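Local coordinates for protein ORF59 (PDB 3HSL) that serves as the accessory subunit of the viral DNA polymerase in lytic replication, raising its processivity, probably by acting as a sliding clamp that keeps it on the template, at residues F88-V93 against T98-L103; I135-G138 against S143-H146; V196-S201 against L274-N279. All blocks are in the same frame, centred on the assembly; numbering follows the deposited sequence.

How the contacts relate
Following the chain from its N terminus, the three contacts come in series, with none nested or crossed. Contact 1 closes a four-residue loop between the end of strand 83-89 and the short helix 99-103. Contact 2 closes the hairpin of strands 130-137 and 143-149, again over four residues. Contact 3 spans 72 residues and brings strands 195-201 and 270-276 together through side chains. Contacts 1 and 2 touch, with probable hydrogen bonds between E102 OE1 and Y137 OH (2.5 Å) and between S92 OG and H146 NE2 (2.9 Å), and both reach the second subunit. Contact 3 lies on the opposite side of the chain's centre, its nearest atoms about 22 Å from those of contact 1.

Contact 1 (F88-V93 against T98-L103); sequences FRNTSV and THTREL
The backbone oxygen of N90 takes two hydrogen bonds from H99. The backbone N of H99 lies 2.9 Å from N90 O. From the imidazole of the same residue, ND1 reaches N90 O at 3.0 Å. The two donors approach from opposite faces of the carbonyl plane, the ring nitrogen bent well away from the C=O direction (C=O...N 109°). With CG of H99 set beside its own backbone N (chi1 -68°), the ring folds back to the carbonyl that the amide already uses, and the ND1 bond, together with the phenyl edge of F88 on one face, limits how the imidazole can turn. A CA-H...O contact from T98 CA (3.1 Å to N90 O) adds a third, weaker approach.

Next to this oxygen the two threonines meet through their hydroxyls. T98 OG1 donates to T91 OG1 over 2.9 Å, and T91 OG1 is also hydrogen-bonded to K36 O.

Beyond the polar atoms, F88 and H99 form a T-shaped stack, with centroids 4.9 Å apart and planes at 62°. The edge of the phenyl ring, at CE1, stands 3.6 Å above the centre of one imidazole face. On the aliphatic side, CB of N90 packs against CB of H99 at 3.7 Å. F97 meets H99 in another edge-to-face pair, while V40 of strand 39-43 touches F88, N90, H99 and T100.

T98 occupies the N-cap position without a capping bond from its side chain; its carbonyl accepts the backbone N of E102. The whole is a tight strand-to-helix connection, in which the first helical residue is tied by backbone and imidazole to the chain leaving strand 83-89, within a polymerase accessory factor of the DNA-clamp clan.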
loop_
_atom_site.group_PDB
_atom_site.type_symbol
_atom_site.label_atom_id
_atom_site.label_comp_id
_atom_site.label_asym_id
_atom_site.label_seq_id
_atom_site.Cartn_x
_atom_site.Cartn_y
_atom_site.Cartn_z
ATOM N N PHE A 88 -17.469 5.962 -9.568
ATOM C CA PHE A 88 -17.102 4.770 -8.776
ATOM C C PHE A 88 -16.007 5.053 -7.759
ATOM O O PHE A 88 -15.350 6.097 -7.819
ATOM C CB PHE A 88 -16.662 3.659 -9.721
ATOM C CG PHE A 88 -15.619 4.090 -10.687
ATOM C CD1 PHE A 88 -14.279 3.828 -10.448
ATOM C CD2 PHE A 88 -15.977 4.774 -11.854
ATOM C CE1 PHE A 88 -13.287 4.239 -11.364
ATOM C CE2 PHE A 88 -15.008 5.191 -12.777
ATOM C CZ PHE A 88 -13.655 4.920 -12.527
ATOM N N ARG A 89 -15.796 4.138 -6.822
ATOM C CA ARG A 89 -14.782 4.365 -5.793
ATOM C C ARG A 89 -13.414 4.013 -6.345
ATOM O O ARG A 89 -13.328 3.009 -7.059
ATOM C CB ARG A 89 -15.162 3.589 -4.522
ATOM C CG ARG A 89 -15.466 2.138 -4.763
ATOM C CD ARG A 89 -15.955 1.360 -3.535
ATOM N NE ARG A 89 -17.250 1.810 -3.021
ATOM C CZ ARG A 89 -18.000 1.133 -2.131
ATOM N NH1 ARG A 89 -17.598 -0.043 -1.647
ATOM N NH2 ARG A 89 -19.170 1.623 -1.719
ATOM N N ASN A 90 -12.341 4.783 -6.064
ATOM C CA ASN A 90 -11.063 4.307 -6.640
ATOM C C ASN A 90 -10.466 3.097 -5.976
ATOM O O ASN A 90 -9.666 2.406 -6.579
ATOM C CB ASN A 90 -9.987 5.338 -7.107
ATOM C CG ASN A 90 -9.456 6.174 -6.013
ATOM O OD1 ASN A 90 -10.120 6.340 -5.012
ATOM N ND2 ASN A 90 -8.256 6.716 -6.188
ATOM N N THR A 91 -10.855 2.842 -4.738
ATOM C CA THR A 91 -10.405 1.636 -4.060
ATOM C C THR A 91 -11.645 0.778 -3.752
ATOM O O THR A 91 -12.336 0.997 -2.758
ATOM C CB THR A 91 -9.587 1.889 -2.766
ATOM O OG1 THR A 91 -8.499 2.793 -3.031
ATOM C CG2 THR A 91 -9.050 0.559 -2.236
ATOM N N SER A 92 -11.914 -0.196 -4.619
ATOM C CA SER A 92 -13.043 -1.120 -4.489
ATOM C C SER A 92 -12.916 -1.781 -3.138
ATOM O O SER A 92 -11.800 -1.950 -2.670
ATOM C CB SER A 92 -12.917 -2.183 -5.563
ATOM O OG SER A 92 -12.726 -1.592 -6.839
ATOM N N VAL A 93 -14.015 -2.165 -2.492
ATOM C CA VAL A 93 -13.846 -2.792 -1.170
ATOM C C VAL A 93 -13.169 -4.145 -1.303
ATOM O O VAL A 93 -13.394 -4.869 -2.276
ATOM C CB VAL A 93 -15.135 -2.804 -0.221
ATOM C CG1 VAL A 93 -14.894 -3.612 1.081
ATOM C CG2 VAL A 93 -15.567 -1.365 0.139
ATOM N N THR A 98 -6.188 0.747 -6.606
ATOM C CA THR A 98 -6.539 2.140 -6.478
ATOM C C THR A 98 -6.387 2.728 -7.870
ATOM O O THR A 98 -5.272 2.937 -8.371
ATOM C CB THR A 98 -5.667 2.810 -5.414
ATOM O OG1 THR A 98 -5.901 2.161 -4.160
ATOM C CG2 THR A 98 -5.986 4.262 -5.276
ATOM N N HIS A 99 -7.522 2.995 -8.503
ATOM C CA HIS A 99 -7.476 3.521 -9.850
ATOM C C HIS A 99 -6.408 4.598 -10.067
ATOM O O HIS A 99 -5.466 4.383 -10.853
ATOM C CB HIS A 99 -8.854 3.975 -10.308
ATOM C CG HIS A 99 -9.824 2.853 -10.498
ATOM N ND1 HIS A 99 -10.497 2.264 -9.446
ATOM C CD2 HIS A 99 -10.236 2.212 -11.618
ATOM C CE1 HIS A 99 -11.284 1.307 -9.914
ATOM N NE2 HIS A 99 -11.142 1.256 -11.225
ATOM N N THR A 100 -6.540 5.736 -9.381
ATOM C CA THR A 100 -5.596 6.831 -9.551
ATOM C C THR A 100 -4.153 6.442 -9.241
ATOM O O THR A 100 -3.216 6.992 -9.838
ATOM C CB THR A 100 -5.975 8.073 -8.706
ATOM O OG1 THR A 100 -5.924 7.755 -7.303
ATOM C CG2 THR A 100 -7.377 8.625 -9.098
ATOM N N ARG A 101 -3.959 5.503 -8.319
ATOM C CA ARG A 101 -2.596 5.116 -7.971
ATOM C C ARG A 101 -1.924 4.512 -9.195
ATOM O O ARG A 101 -0.775 4.823 -9.499
ATOM C CB ARG A 101 -2.569 4.060 -6.893
ATOM C CG ARG A 101 -1.201 3.885 -6.322
ATOM C CD ARG A 101 -0.951 2.461 -5.968
ATOM N NE ARG A 101 0.339 2.318 -5.315
ATOM C CZ ARG A 101 1.135 1.261 -5.476
ATOM N NH1 ARG A 101 0.765 0.279 -6.281
ATOM N NH2 ARG A 101 2.304 1.190 -4.847
ATOM N N GLU A 102 -2.666 3.646 -9.882
ATOM C CA GLU A 102 -2.200 2.952 -11.075
ATOM C C GLU A 102 -2.290 3.827 -12.318
ATOM O O GLU A 102 -1.475 3.683 -13.226
ATOM C CB GLU A 102 -3.013 1.678 -11.300
ATOM C CG GLU A 102 -3.076 0.760 -10.081
ATOM C CD GLU A 102 -1.708 0.320 -9.617
ATOM O OE1 GLU A 102 -0.874 -0.042 -10.489
ATOM O OE2 GLU A 102 -1.466 0.334 -8.382
ATOM N N LEU A 103 -3.264 4.732 -12.381
ATOM C CA LEU A 103 -3.349 5.595 -13.564
ATOM C C LEU A 103 -2.148 6.530 -13.606
ATOM O O LEU A 103 -1.686 6.881 -14.678
ATOM C CB LEU A 103 -4.662 6.384 -13.628
ATOM C CG LEU A 103 -5.961 5.587 -13.801
ATOM C CD1 LEU A 103 -7.179 6.493 -13.683
ATOM C CD2 LEU A 103 -5.993 4.818 -15.111
#

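Contact 2 (I135-G138 against S143-H146); sequences ISYG and STVH
I135 O is approached by both S143 and T144. The backbone N of T144 donates to it over 3.0 Å (N-H...O 155°), and S143 CA makes a CA-H...O contact at 3.1 Å. The return bond, from I135 N to T144 O, is also 3.0 Å long and straighter, at 171°. Together the paired amides make I135 and T144 a hydrogen-bonded antiparallel pair. The adjoining S136 and S143 form a non-hydrogen-bonded pair, their CA atoms 4.5 Å apart, with side chains on the sheet face opposite to that of I135 and T144.

Y137 adds a side-chain contact past the ladder. Its ring presents the CE2 edge to T144 OG1 at 3.6 Å, while CG2 of I135 lies 3.4 Å above one ring face, toward the rim. CG of Y137 sits beside the backbone N (chi1 -61°), which carries the ring back along the strand over that methyl. The phenol oxygen has its polar partner in E102.

T144 OG1 bonds to H146 ND1 of the second subunit, and H146 ND1 here pairs with T144 OG1 of that chain. Residues S143 to H146 also form an antiparallel ladder with a strand of the second subunit. This is an antiparallel beta hairpin, whose outer strand lets the sheet run on across the dimer interface.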
loop_
_atom_site.group_PDB
_atom_site.type_symbol
_atom_site.label_atom_id
_atom_site.label_comp_id
_atom_site.label_asym_id
_atom_site.label_seq_id
_atom_site.Cartn_x
_atom_site.Cartn_y
_atom_site.Cartn_z
ATOM N N ILE A 135 -4.408 -1.620 -17.156
ATOM C CA ILE A 135 -3.119 -0.960 -17.006
ATOM C C ILE A 135 -2.023 -1.839 -17.674
ATOM O O ILE A 135 -2.023 -3.074 -17.525
ATOM C CB ILE A 135 -2.756 -0.679 -15.515
ATOM C CG1 ILE A 135 -3.869 0.097 -14.765
ATOM C CG2 ILE A 135 -1.417 0.042 -15.412
ATOM C CD1 ILE A 135 -4.215 1.505 -15.292
ATOM N N SER A 136 -1.105 -1.194 -18.405
ATOM C CA SER A 136 -0.002 -1.867 -19.075
ATOM C C SER A 136 1.254 -1.204 -18.560
ATOM O O SER A 136 1.437 -0.006 -18.735
ATOM C CB SER A 136 -0.102 -1.711 -20.584
ATOM O OG SER A 136 -1.322 -2.252 -21.052
ATOM N N TYR A 137 2.112 -2.002 -17.929
ATOM C CA TYR A 137 3.351 -1.532 -17.319
ATOM C C TYR A 137 4.568 -1.405 -18.242
ATOM O O TYR A 137 4.533 -1.845 -19.389
ATOM C CB TYR A 137 3.622 -2.386 -16.066
ATOM C CG TYR A 137 2.478 -2.219 -15.089
ATOM C CD1 TYR A 137 2.437 -1.127 -14.229
ATOM C CD2 TYR A 137 1.438 -3.144 -15.034
ATOM C CE1 TYR A 137 1.405 -0.958 -13.341
ATOM C CE2 TYR A 137 0.381 -2.990 -14.138
ATOM C CZ TYR A 137 0.368 -1.890 -13.290
ATOM O OH TYR A 137 -0.671 -1.705 -12.388
ATOM N N GLY A 138 5.634 -0.796 -17.722
ATOM C CA GLY A 138 6.894 -0.575 -18.437
ATOM C C GLY A 138 7.369 -1.768 -19.230
ATOM O O GLY A 138 7.413 -1.714 -20.464
ATOM N N SER A 143 0.590 -6.562 -16.979
ATOM C CA SER A 143 -0.667 -5.831 -17.043
ATOM C C SER A 143 -1.580 -6.215 -15.878
ATOM O O SER A 143 -1.346 -7.211 -15.186
ATOM C CB SER A 143 -1.398 -6.036 -18.385
ATOM O OG SER A 143 -1.932 -7.348 -18.539
ATOM N N THR A 144 -2.617 -5.406 -15.673
ATOM C CA THR A 144 -3.628 -5.633 -14.645
ATOM C C THR A 144 -4.986 -5.278 -15.238
ATOM O O THR A 144 -5.123 -4.252 -15.915
ATOM C CB THR A 144 -3.418 -4.745 -13.413
ATOM O OG1 THR A 144 -2.178 -5.078 -12.753
ATOM C CG2 THR A 144 -4.577 -4.926 -12.433
ATOM N N VAL A 145 -5.993 -6.112 -15.004
ATOM C CA VAL A 145 -7.352 -5.805 -15.485
ATOM C C VAL A 145 -8.300 -5.911 -14.289
ATOM O O VAL A 145 -8.627 -7.012 -13.830
ATOM C CB VAL A 145 -7.811 -6.671 -16.673
ATOM C CG1 VAL A 145 -9.262 -6.381 -17.007
ATOM C CG2 VAL A 145 -6.913 -6.431 -17.887
ATOM N N HIS A 146 -8.727 -4.750 -13.798
ATOM C CA HIS A 146 -9.605 -4.676 -12.645
ATOM C C HIS A 146 -11.033 -4.320 -13.035
ATOM O O HIS A 146 -11.264 -3.276 -13.651
ATOM C CB HIS A 146 -9.065 -3.640 -11.651
ATOM C CG HIS A 146 -9.815 -3.593 -10.363
ATOM N ND1 HIS A 146 -9.658 -4.547 -9.380
ATOM C CD2 HIS A 146 -10.724 -2.713 -9.888
ATOM C CE1 HIS A 146 -10.438 -4.259 -8.354
ATOM N NE2 HIS A 146 -11.096 -3.150 -8.636
#

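Contact 3 (V196-S201 against L274-N279); sequences VTVSVS and LIWHSN
W276 receives two valines of strand 195-201 on its six-membered ring, one over a face and one at the edge. V200 CG2 sits over the face in a CH-pi contact, 3.4 Å from the centroid and 18° off the ring normal. V198 CG1 comes to the edge instead, near the ring plane, and meets CZ2 of W276 at 3.4 Å. The benzo part of the indole thus fits into the angle between the two methyls, with the valine and indole side chains crossing at a slant.

The valines alternate with T197, S199 and S201 along an extended strand, which explains why both turn toward the tryptophan. In V200 the methyl CG1 stands opposite the backbone N (chi1 -176°), leaving CG2 beside that nitrogen and directed onto the indole. No hydrogen bond joins the segments. Even the nearest CA pair, V200 and W276, is 9.3 Å apart, too far for backbone pairing, so this is purely apolar packing between buried side chains.

Other strands and a loop surround these groups. A248 and S250 touch W276, and their backbones hydrogen-bond to V200 and V198 respectively, so strand 248-253 both flanks the valine strand and borders the indole. L282 also packs on W276. F209 lies against V198, while V207 and V244 lie against V200.

Within the fold, strand 195-201 runs between strands 206-211 and 248-253, with backbone hydrogen bonds between T197 and S210 and between S199 and T208 joining it to the former. W276 ends strand 270-276, which has strand 282-288 at its side, and its indole bridges from there to the valine-bearing face of strand 195-201.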
loop_
_atom_site.group_PDB
_atom_site.type_symbol
_atom_site.label_atom_id
_atom_site.label_comp_id
_atom_site.label_asym_id
_atom_site.label_seq_id
_atom_site.Cartn_x
_atom_site.Cartn_y
_atom_site.Cartn_z
ATOM N N VAL A 196 -14.501 26.661 13.158
ATOM C CA VAL A 196 -13.751 27.906 13.083
ATOM C C VAL A 196 -14.639 28.862 12.323
ATOM O O VAL A 196 -15.194 28.488 11.288
ATOM C CB VAL A 196 -12.508 27.788 12.216
ATOM C CG1 VAL A 196 -11.571 28.946 12.531
ATOM C CG2 VAL A 196 -11.789 26.502 12.481
ATOM N N THR A 197 -14.795 30.090 12.806
ATOM C CA THR A 197 -15.602 31.011 12.048
ATOM C C THR A 197 -14.561 31.853 11.295
ATOM O O THR A 197 -13.585 32.289 11.881
ATOM C CB THR A 197 -16.544 31.850 12.910
ATOM O OG1 THR A 197 -15.814 32.906 13.525
ATOM C CG2 THR A 197 -17.239 31.002 13.972
ATOM N N VAL A 198 -14.780 32.065 9.998
ATOM C CA VAL A 198 -13.904 32.833 9.121
ATOM C C VAL A 198 -14.777 33.980 8.648
ATOM O O VAL A 198 -15.848 33.749 8.118
ATOM C CB VAL A 198 -13.530 32.003 7.887
ATOM C CG1 VAL A 198 -12.423 32.674 7.076
ATOM C CG2 VAL A 198 -13.054 30.598 8.296
ATOM N N SER A 199 -14.360 35.219 8.824
ATOM C CA SER A 199 -15.213 36.306 8.367
ATOM C C SER A 199 -14.424 37.313 7.565
ATOM O O SER A 199 -13.195 37.342 7.639
ATOM C CB SER A 199 -15.944 36.990 9.524
ATOM O OG SER A 199 -15.031 37.577 10.411
ATOM N N VAL A 200 -15.129 38.133 6.801
ATOM C CA VAL A 200 -14.483 39.115 5.976
ATOM C C VAL A 200 -15.255 40.391 6.132
ATOM O O VAL A 200 -16.485 40.409 6.018
ATOM C CB VAL A 200 -14.487 38.698 4.475
ATOM C CG1 VAL A 200 -13.718 39.687 3.633
ATOM C CG2 VAL A 200 -13.860 37.344 4.289
ATOM N N SER A 201 -14.515 41.456 6.398
ATOM C CA SER A 201 -15.055 42.778 6.575
ATOM C C SER A 201 -14.808 43.599 5.331
ATOM O O SER A 201 -13.671 43.680 4.867
ATOM C CB SER A 201 -14.318 43.452 7.713
ATOM O OG SER A 201 -14.624 44.825 7.709
ATOM N N LEU A 274 -8.993 31.482 -0.904
ATOM C CA LEU A 274 -10.293 31.289 -0.274
ATOM C C LEU A 274 -11.360 32.029 -1.051
ATOM O O LEU A 274 -11.146 33.168 -1.447
ATOM C CB LEU A 274 -10.299 31.813 1.155
ATOM C CG LEU A 274 -9.218 31.340 2.123
ATOM C CD1 LEU A 274 -9.538 31.874 3.521
ATOM C CD2 LEU A 274 -9.137 29.831 2.153
ATOM N N ILE A 275 -12.507 31.384 -1.271
ATOM C CA ILE A 275 -13.605 32.006 -2.001
ATOM C C ILE A 275 -14.887 31.762 -1.206
ATOM O O ILE A 275 -15.145 30.640 -0.772
ATOM C CB ILE A 275 -13.798 31.368 -3.396
ATOM C CG1 ILE A 275 -12.457 30.971 -4.034
ATOM C CG2 ILE A 275 -14.648 32.257 -4.275
ATOM C CD1 ILE A 275 -12.571 30.191 -5.334
ATOM N N TRP A 276 -15.680 32.815 -1.021
ATOM C CA TRP A 276 -16.948 32.737 -0.308
ATOM C C TRP A 276 -18.079 32.737 -1.299
ATOM O O TRP A 276 -18.432 33.779 -1.860
ATOM C CB TRP A 276 -17.144 33.905 0.670
ATOM C CG TRP A 276 -16.432 33.777 1.962
ATOM C CD1 TRP A 276 -16.964 33.347 3.146
ATOM C CD2 TRP A 276 -15.057 34.074 2.223
ATOM N NE1 TRP A 276 -16.003 33.359 4.131
ATOM C CE2 TRP A 276 -14.824 33.802 3.589
ATOM C CE3 TRP A 276 -13.994 34.549 1.433
ATOM C CZ2 TRP A 276 -13.582 33.986 4.181
ATOM C CZ3 TRP A 276 -12.759 34.731 2.019
ATOM C CH2 TRP A 276 -12.560 34.451 3.382
ATOM N N HIS A 277 -18.653 31.565 -1.517
ATOM C CA HIS A 277 -19.754 31.449 -2.450
ATOM C C HIS A 277 -21.075 31.904 -1.863
ATOM O O HIS A 277 -21.343 31.755 -0.664
ATOM C CB HIS A 277 -19.856 30.032 -2.997
ATOM C CG HIS A 277 -18.665 29.629 -3.790
ATOM N ND1 HIS A 277 -18.525 29.942 -5.124
ATOM C CD2 HIS A 277 -17.553 28.940 -3.443
ATOM C CE1 HIS A 277 -17.377 29.463 -5.567
ATOM N NE2 HIS A 277 -16.768 28.851 -4.566
ATOM N N SER A 278 -21.897 32.466 -2.740
ATOM C CA SER A 278 -23.218 32.950 -2.385
ATOM C C SER A 278 -24.014 31.855 -1.656
ATOM O O SER A 278 -24.837 32.152 -0.776
ATOM C CB SER A 278 -23.953 33.379 -3.663
ATOM O OG SER A 278 -25.286 33.768 -3.395
ATOM N N ASN A 279 -23.758 30.598 -2.029
ATOM C CA ASN A 279 -24.449 29.453 -1.443
ATOM C C ASN A 279 -23.836 28.834 -0.167
ATOM O O ASN A 279 -23.540 27.641 -0.147
ATOM C CB ASN A 279 -24.744 28.389 -2.527
ATOM C CG ASN A 279 -23.477 27.850 -3.227
ATOM O OD1 ASN A 279 -23.579 27.155 -4.237
ATOM N ND2 ASN A 279 -22.295 28.165 -2.696
#